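Local coordinates for RAP1B (Serratia marcescens, PDB 4AX2), which probably acts as a self-resistance (immunity) protein that protects the bacterium from a cognate toxin, likely an amidase, secreted by its type VI system, at residues D133-W136 with N137-N140. Residues are numbered along the deposited sequence; the frame is centred on the assembly and turned at random.
With EDO (1,2-ethanediol), chain E; EDO (1,2-ethanediol), chain D.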
# COMPACT_ATOMS: atom_id res chain seq x y z
N ASP A 133 -5.55 19.38 1.98
CA ASP A 133 -5.09 19.24 0.59
C ASP A 133 -3.72 19.90 0.32
O ASP A 133 -3.18 19.76 -0.78
CB ASP A 133 -6.10 19.80 -0.41
CG ASP A 133 -7.44 19.05 -0.40
OD1 ASP A 133 -7.56 18.03 0.30
OD2 ASP A 133 -8.37 19.52 -1.10
N ARG A 134 -3.16 20.62 1.28
CA ARG A 134 -1.83 21.20 1.09
C ARG A 134 -0.78 20.10 1.22
O ARG A 134 -1.09 18.99 1.71
CB ARG A 134 -1.59 22.35 2.06
CG ARG A 134 -2.41 23.58 1.64
CD ARG A 134 -2.25 24.75 2.58
NE ARG A 134 -0.91 25.31 2.58
CZ ARG A 134 -0.45 26.24 1.75
NH1 ARG A 134 -1.23 26.76 0.79
NH2 ARG A 134 0.80 26.66 1.87
N THR A 135 0.43 20.39 0.76
CA THR A 135 1.53 19.44 0.81
C THR A 135 2.66 19.97 1.66
O THR A 135 2.75 21.18 1.92
CB THR A 135 2.08 19.17 -0.60
OG1 THR A 135 2.83 20.30 -1.05
CG2 THR A 135 0.94 18.87 -1.59
N TRP A 136 3.55 19.07 2.09
CA TRP A 136 4.71 19.50 2.86
C TRP A 136 5.55 20.49 2.09
O TRP A 136 6.02 21.49 2.63
CB TRP A 136 5.57 18.31 3.28
CG TRP A 136 6.63 18.69 4.26
CD1 TRP A 136 6.55 18.71 5.65
CD2 TRP A 136 7.96 19.19 3.95
NE1 TRP A 136 7.73 19.14 6.20
CE2 TRP A 136 8.62 19.45 5.23
CE3 TRP A 136 8.66 19.41 2.79
CZ2 TRP A 136 9.91 19.92 5.30
CZ3 TRP A 136 9.97 19.89 2.87
CH2 TRP A 136 10.58 20.13 4.10
N ASN A 137 5.76 20.23 0.79
CA ASN A 137 6.53 21.15 -0.04
C ASN A 137 5.94 22.54 -0.11
O ASN A 137 6.65 23.55 -0.01
CB ASN A 137 6.70 20.58 -1.45
CG ASN A 137 7.75 19.51 -1.51
OD1 ASN A 137 8.57 19.39 -0.61
ND2 ASN A 137 7.75 18.73 -2.58
N GLN A 138 4.62 22.59 -0.27
CA GLN A 138 3.88 23.85 -0.27
C GLN A 138 4.10 24.65 0.99
O GLN A 138 4.28 25.87 0.92
CB GLN A 138 2.39 23.58 -0.35
CG GLN A 138 1.77 24.04 -1.62
CD GLN A 138 0.28 23.90 -1.56
OE1 GLN A 138 -0.25 22.84 -1.17
NE2 GLN A 138 -0.42 24.96 -1.97
N ASP A 139 4.07 23.97 2.13
CA ASP A 139 4.16 24.61 3.42
C ASP A 139 5.58 24.93 3.88
O ASP A 139 5.76 25.80 4.72
CB ASP A 139 3.48 23.75 4.49
CG ASP A 139 1.98 23.97 4.53
OD1 ASP A 139 1.50 25.00 3.99
OD2 ASP A 139 1.29 23.12 5.14
N ASN A 140 6.58 24.21 3.36
CA ASN A 140 7.95 24.31 3.88
C ASN A 140 8.99 24.76 2.84
O ASN A 140 10.00 25.33 3.21
CB ASN A 140 8.37 22.97 4.47
CG ASN A 140 7.54 22.59 5.68
OD1 ASN A 140 7.89 22.95 6.80
ND2 ASN A 140 6.43 21.90 5.46
C1 EDO E . -10.75 16.84 -2.60
O1 EDO E . -10.50 17.66 -1.46
C2 EDO E . -9.47 16.76 -3.42
O2 EDO E . -8.83 15.51 -3.14
C1 EDO D . -5.79 26.90 2.12
O1 EDO D . -5.23 27.30 3.39
C2 EDO D . -4.94 27.46 0.98
O2 EDO D . -4.46 26.39 0.17
O HOH W 1 3.36 28.35 0.95
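T135 and Q138 form a capping box at the start of the C-terminal helix. Q138 N donates to T135 OG1 over 3.0 Å with an N-H...O angle of 164°, and Q138 OE1 takes the returning bond from T135 N at 3.2 Å. The hydroxyl reaches the first turn because chi1 of T135 sets OG1 between the backbone N and the carbonyl carbon. T135 O accepts from D139 N, the first i to i+4 bond of the helix.

One residue earlier, R134 bends at chi3 and presents its guanidinium side-on to D139 in a salt bridge. NE and NH2 both donate to one oxygen, OD1, each at 2.8 Å; OD1 lies in the guanidinium plane, whereas the carboxylate plane is turned 29° from it. Both nitrogens approach from one face of the carboxylate, and D139 OD2 is hydrogen-bonded to Y33 OH, so both oxygens have partners. The Q138 amide leans over one face of the guanidinium near its rim, tilted against it; R134 NH1 and Q138 NE2, both donors, lie 3.4 Å apart without bonding.

W136, its CG anti to the backbone N, lays its indole under N140. N140 CB sits 3.5 Å from the centroid of the six-membered ring, a CH-pi contact, and the amide stacks over the ring with planes 12° apart. N140 ND2 is fixed by a 2.9 Å hydrogen bond to W136 O.

This surface turn follows helix 118-126 and opens helix 136-140; Y33 of helix 33-49 touches R134 and W136, while W70 meets the indole edge-to-face and K29 of helix 26-29 makes a cation-pi contact with it.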